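Local coordinates for E3 ubiquitin-protein ligase TRIM65 (Homo sapiens, PDB 7JL4) that acts as an E3 ubiquitin ligase in innate immunity, autophagy and inflammation and carries a C-terminal PRY-SPRY (B30.2) domain, at residues F57-Q69 / N171-G183. Residues are numbered along the deposited sequence; the frame is centred on the assembly and turned at random.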
loop_
_atom_site.group_PDB
_atom_site.type_symbol
_atom_site.label_atom_id
_atom_site.label_comp_id
_atom_site.label_asym_id
_atom_site.label_seq_id
_atom_site.Cartn_x
_atom_site.Cartn_y
_atom_site.Cartn_z
ATOM N N PHE A 57 1.497 12.563 8.304
ATOM C CA PHE A 57 2.821 12.175 7.826
ATOM C C PHE A 57 3.541 13.380 7.231
ATOM O O PHE A 57 2.977 14.104 6.402
ATOM C CB PHE A 57 2.699 11.072 6.773
ATOM C CG PHE A 57 2.540 9.679 7.333
ATOM C CD1 PHE A 57 3.641 8.981 7.810
ATOM C CD2 PHE A 57 1.305 9.045 7.321
ATOM C CE1 PHE A 57 3.528 7.697 8.300
ATOM C CE2 PHE A 57 1.166 7.754 7.811
ATOM C CZ PHE A 57 2.278 7.074 8.310
ATOM N N GLU A 58 4.779 13.616 7.690
ATOM C CA GLU A 58 5.685 14.533 7.000
ATOM C C GLU A 58 6.313 13.863 5.784
ATOM O O GLU A 58 6.600 14.521 4.775
ATOM C CB GLU A 58 6.776 15.012 7.965
ATOM C CG GLU A 58 6.243 15.808 9.153
ATOM C CD GLU A 58 7.327 16.240 10.119
ATOM O OE1 GLU A 58 8.511 15.900 9.896
ATOM O OE2 GLU A 58 6.990 16.919 11.111
ATOM N N LEU A 59 6.551 12.560 5.886
ATOM C CA LEU A 59 6.816 11.725 4.737
ATOM C C LEU A 59 5.672 11.848 3.740
ATOM O O LEU A 59 4.590 12.324 4.060
ATOM C CB LEU A 59 6.961 10.279 5.191
ATOM C CG LEU A 59 8.068 10.211 6.258
ATOM C CD1 LEU A 59 7.981 8.907 7.041
ATOM C CD2 LEU A 59 9.432 10.378 5.647
ATOM N N TRP A 60 5.912 11.403 2.514
ATOM C CA TRP A 60 4.874 11.470 1.481
ATOM C C TRP A 60 3.988 10.227 1.584
ATOM O O TRP A 60 3.939 9.389 0.680
ATOM C CB TRP A 60 5.513 11.594 0.102
ATOM C CG TRP A 60 6.278 12.860 -0.062
ATOM C CD1 TRP A 60 6.114 13.998 0.657
ATOM C CD2 TRP A 60 7.331 13.121 -1.005
ATOM N NE1 TRP A 60 7.001 14.963 0.226
ATOM C CE2 TRP A 60 7.766 14.444 -0.786
ATOM C CE3 TRP A 60 7.955 12.363 -2.005
ATOM C CZ2 TRP A 60 8.786 15.038 -1.544
ATOM C CZ3 TRP A 60 8.983 12.950 -2.745
ATOM C CH2 TRP A 60 9.379 14.274 -2.511
ATOM N N GLN A 61 3.252 10.134 2.706
ATOM C CA GLN A 61 2.551 8.900 3.062
ATOM C C GLN A 61 1.149 9.170 3.608
ATOM O O GLN A 61 0.798 10.281 4.028
ATOM C CB GLN A 61 3.344 8.062 4.093
ATOM C CG GLN A 61 4.664 7.525 3.510
ATOM C CD GLN A 61 5.580 6.860 4.524
ATOM O OE1 GLN A 61 5.193 6.528 5.656
ATOM N NE2 GLN A 61 6.811 6.683 4.132
ATOM N N VAL A 62 0.343 8.110 3.586
ATOM C CA VAL A 62 -0.997 8.130 4.161
ATOM C C VAL A 62 -1.318 6.689 4.518
ATOM O O VAL A 62 -0.884 5.765 3.823
ATOM C CB VAL A 62 -2.024 8.713 3.164
ATOM C CG1 VAL A 62 -1.987 7.915 1.867
ATOM C CG2 VAL A 62 -3.454 8.715 3.782
ATOM N N GLN A 63 -2.067 6.489 5.609
ATOM C CA GLN A 63 -2.467 5.148 6.022
ATOM C C GLN A 63 -3.986 4.995 5.911
ATOM O O GLN A 63 -4.717 5.956 5.647
ATOM C CB GLN A 63 -2.012 4.840 7.455
ATOM C CG GLN A 63 -2.759 5.655 8.516
ATOM C CD GLN A 63 -2.272 5.406 9.943
ATOM O OE1 GLN A 63 -1.282 4.713 10.166
ATOM N NE2 GLN A 63 -2.993 5.959 10.919
ATOM N N CYS A 64 -4.460 3.766 6.087
ATOM C CA CYS A 64 -5.890 3.500 5.989
ATOM C C CYS A 64 -6.520 3.520 7.369
ATOM O O CYS A 64 -5.847 3.464 8.400
ATOM C CB CYS A 64 -6.150 2.154 5.312
ATOM S SG CYS A 64 -5.816 2.152 3.538
ATOM N N ALA A 65 -7.845 3.576 7.379
ATOM C CA ALA A 65 -8.600 3.565 8.617
ATOM C C ALA A 65 -8.851 2.165 9.144
ATOM O O ALA A 65 -9.538 2.025 10.161
ATOM C CB ALA A 65 -9.946 4.268 8.414
ATOM N N GLN A 66 -8.351 1.133 8.481
ATOM C CA GLN A 66 -8.569 -0.247 8.907
ATOM C C GLN A 66 -7.261 -0.856 9.398
ATOM O O GLN A 66 -6.190 -0.535 8.872
ATOM C CB GLN A 66 -9.113 -1.103 7.752
ATOM C CG GLN A 66 -10.522 -0.677 7.300
ATOM C CD GLN A 66 -10.519 0.570 6.417
ATOM O OE1 GLN A 66 -9.549 0.847 5.686
ATOM N NE2 GLN A 66 -11.589 1.327 6.484
ATOM N N SER A 67 -7.352 -1.758 10.382
ATOM C CA SER A 67 -6.199 -2.529 10.863
ATOM C C SER A 67 -6.563 -4.011 10.948
ATOM O O SER A 67 -7.746 -4.368 11.092
ATOM C CB SER A 67 -5.768 -2.046 12.248
ATOM O OG SER A 67 -5.313 -0.710 12.170
ATOM N N PHE A 68 -5.546 -4.891 10.942
ATOM C CA PHE A 68 -5.810 -6.339 10.877
ATOM C C PHE A 68 -4.986 -7.115 11.898
ATOM O O PHE A 68 -3.802 -6.829 12.079
ATOM C CB PHE A 68 -5.544 -6.832 9.433
ATOM C CG PHE A 68 -6.355 -6.077 8.404
ATOM C CD1 PHE A 68 -7.684 -6.420 8.160
ATOM C CD2 PHE A 68 -5.819 -4.966 7.743
ATOM C CE1 PHE A 68 -8.468 -5.706 7.253
ATOM C CE2 PHE A 68 -6.593 -4.244 6.828
ATOM C CZ PHE A 68 -7.929 -4.610 6.589
ATOM N N GLN A 69 -5.588 -8.102 12.592
ATOM C CA GLN A 69 -4.755 -8.748 13.617
ATOM C C GLN A 69 -4.756 -10.278 13.643
ATOM O O GLN A 69 -3.792 -10.910 14.082
ATOM C CB GLN A 69 -5.129 -8.233 14.996
ATOM C CG GLN A 69 -4.298 -8.811 16.149
ATOM C CD GLN A 69 -4.931 -8.520 17.495
ATOM O OE1 GLN A 69 -5.277 -9.428 18.263
ATOM N NE2 GLN A 69 -5.141 -7.262 17.762
ATOM N N ASN A 171 2.977 -9.371 15.582
ATOM C CA ASN A 171 2.646 -9.317 17.009
ATOM C C ASN A 171 1.907 -8.052 17.440
ATOM O O ASN A 171 1.741 -7.827 18.654
ATOM C CB ASN A 171 3.903 -9.491 17.866
ATOM C CG ASN A 171 4.909 -8.351 17.705
ATOM O OD1 ASN A 171 4.641 -7.331 17.066
ATOM N ND2 ASN A 171 6.071 -8.518 18.324
ATOM N N GLN A 172 1.455 -7.243 16.496
ATOM C CA GLN A 172 0.605 -6.083 16.697
ATOM C C GLN A 172 -0.309 -6.014 15.489
ATOM O O GLN A 172 -0.010 -6.620 14.454
ATOM C CB GLN A 172 1.412 -4.782 16.803
ATOM C CG GLN A 172 1.871 -4.469 18.201
ATOM C CD GLN A 172 2.736 -3.242 18.282
ATOM O OE1 GLN A 172 3.865 -3.212 17.788
ATOM N NE2 GLN A 172 2.183 -2.186 18.866
ATOM N N PRO A 173 -1.430 -5.285 15.586
ATOM C CA PRO A 173 -2.267 -5.041 14.400
ATOM C C PRO A 173 -1.505 -4.318 13.303
ATOM O O PRO A 173 -0.648 -3.474 13.573
ATOM C CB PRO A 173 -3.402 -4.158 14.940
ATOM C CG PRO A 173 -3.480 -4.505 16.420
ATOM C CD PRO A 173 -2.015 -4.707 16.812
ATOM N N LEU A 174 -1.832 -4.654 12.054
ATOM C CA LEU A 174 -1.186 -4.075 10.873
ATOM C C LEU A 174 -2.141 -3.118 10.178
ATOM O O LEU A 174 -3.308 -3.468 9.917
ATOM C CB LEU A 174 -0.768 -5.152 9.874
ATOM C CG LEU A 174 0.322 -6.078 10.355
ATOM C CD1 LEU A 174 0.283 -7.315 9.507
ATOM C CD2 LEU A 174 1.682 -5.369 10.194
ATOM N N THR A 175 -1.650 -1.924 9.875
ATOM C CA THR A 175 -2.430 -0.917 9.155
ATOM C C THR A 175 -1.842 -0.712 7.769
ATOM O O THR A 175 -0.629 -0.483 7.665
ATOM C CB THR A 175 -2.407 0.415 9.934
ATOM O OG1 THR A 175 -2.946 0.216 11.253
ATOM C CG2 THR A 175 -3.268 1.444 9.230
ATOM N N PRO A 176 -2.627 -0.801 6.689
ATOM C CA PRO A 176 -2.092 -0.481 5.362
ATOM C C PRO A 176 -1.551 0.944 5.320
ATOM O O PRO A 176 -2.149 1.870 5.887
ATOM C CB PRO A 176 -3.310 -0.624 4.439
ATOM C CG PRO A 176 -4.276 -1.541 5.187
ATOM C CD PRO A 176 -4.056 -1.198 6.648
ATOM N N VAL A 177 -0.431 1.127 4.607
ATOM C CA VAL A 177 0.222 2.427 4.534
ATOM C C VAL A 177 0.892 2.538 3.164
ATOM O O VAL A 177 1.324 1.537 2.589
ATOM C CB VAL A 177 1.215 2.609 5.707
ATOM C CG1 VAL A 177 2.302 1.518 5.682
ATOM C CG2 VAL A 177 1.820 4.017 5.693
ATOM N N PHE A 178 0.913 3.751 2.618
ATOM C CA PHE A 178 1.283 3.989 1.223
ATOM C C PHE A 178 2.182 5.215 1.098
ATOM O O PHE A 178 2.027 6.183 1.842
ATOM C CB PHE A 178 0.017 4.188 0.382
ATOM C CG PHE A 178 -0.927 3.023 0.456
ATOM C CD1 PHE A 178 -0.771 1.946 -0.401
ATOM C CD2 PHE A 178 -1.938 2.993 1.403
ATOM C CE1 PHE A 178 -1.609 0.853 -0.338
ATOM C CE2 PHE A 178 -2.793 1.896 1.495
ATOM C CZ PHE A 178 -2.620 0.812 0.615
ATOM N N TRP A 179 3.087 5.186 0.110
ATOM C CA TRP A 179 3.936 6.313 -0.254
ATOM C C TRP A 179 3.661 6.673 -1.709
ATOM O O TRP A 179 3.459 5.783 -2.547
ATOM C CB TRP A 179 5.408 5.958 -0.095
ATOM C CG TRP A 179 6.376 6.984 -0.633
ATOM C CD1 TRP A 179 6.859 8.064 0.023
ATOM C CD2 TRP A 179 7.013 6.972 -1.928
ATOM N NE1 TRP A 179 7.780 8.747 -0.790
ATOM C CE2 TRP A 179 7.873 8.090 -1.991
ATOM C CE3 TRP A 179 6.930 6.123 -3.038
ATOM C CZ2 TRP A 179 8.643 8.379 -3.126
ATOM C CZ3 TRP A 179 7.692 6.409 -4.166
ATOM C CH2 TRP A 179 8.535 7.532 -4.196
ATOM N N LEU A 180 3.630 7.972 -2.002
ATOM C CA LEU A 180 3.294 8.473 -3.333
ATOM C C LEU A 180 4.235 9.598 -3.725
ATOM O O LEU A 180 4.294 10.623 -3.040
ATOM C CB LEU A 180 1.861 9.006 -3.393
ATOM C CG LEU A 180 0.644 8.117 -3.260
ATOM C CD1 LEU A 180 0.375 7.801 -1.784
ATOM C CD2 LEU A 180 -0.520 8.862 -3.911
ATOM N N LEU A 181 4.887 9.450 -4.872
ATOM C CA LEU A 181 5.587 10.569 -5.485
ATOM C C LEU A 181 4.583 11.656 -5.882
ATOM O O LEU A 181 3.386 11.405 -6.003
ATOM C CB LEU A 181 6.357 10.086 -6.706
ATOM C CG LEU A 181 7.485 11.023 -7.124
ATOM C CD1 LEU A 181 8.411 11.160 -5.945
ATOM C CD2 LEU A 181 8.197 10.473 -8.334
ATOM N N GLU A 182 5.072 12.883 -6.073
ATOM C CA GLU A 182 4.182 13.951 -6.528
ATOM C C GLU A 182 3.558 13.584 -7.871
ATOM O O GLU A 182 4.240 13.072 -8.765
ATOM C CB GLU A 182 4.947 15.277 -6.662
ATOM C CG GLU A 182 4.148 16.417 -7.283
ATOM C CD GLU A 182 4.994 17.664 -7.543
ATOM O OE1 GLU A 182 4.872 18.265 -8.633
ATOM O OE2 GLU A 182 5.785 18.038 -6.650
ATOM N N GLY A 183 2.255 13.868 -8.018
ATOM C CA GLY A 183 1.526 13.598 -9.245
ATOM C C GLY A 183 0.824 12.246 -9.296
ATOM O O GLY A 183 0.034 12.004 -10.224
HETATM O O HOH W 1 -1.387 -8.201 12.762
#
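Trp-179 lies alongside Trp-60 with both indoles pointing the same way, NE1 of Trp-179 3.7 Å from CB of Trp-60. They stand at one end of an antiparallel pairing in the SPRY beta-sandwich, where the edge strand 61-63 is laid along strand 175-180. With CG anti to the backbone N (chi1 172°), the Trp-179 indole is swung beside Trp-60, and its NE1 is hydrogen-bonded to Thr-102 OG1 in a neighbouring loop; Leu-181 CD1 meets Trp-60 at CZ3. Replacing Trp-179 by an alanine would probably open a gap beside Trp-60 and leave Thr-102 without its indole donor.

The backbones are joined by Val-62 and Phe-178, which exchange hydrogen bonds in both directions, flanked by Leu-180 N to Trp-60 O and Cys-64 N to Pro-176 O. Toward strand 185-188 of the other sheet, the Cys-64 sulfur sits in the plane of the Phe-178 ring at its edge, SG 3.7 Å from CE2, and also touches Pro-176 CB.

Beyond Cys-64 the register shifts by two residues, and pairing resumes at Phe-68 and Leu-174, again hydrogen-bonded both ways. Pro-176 CG meets the edge of the Phe-68 ring at CE2, 3.9 Å away. Between the two paired regions, Thr-175 CG2 packs against Cys-64 O and Gln-66 O, while Thr-175 OG1 shares a 2.7 Å hydrogen bond with Ser-67 OG.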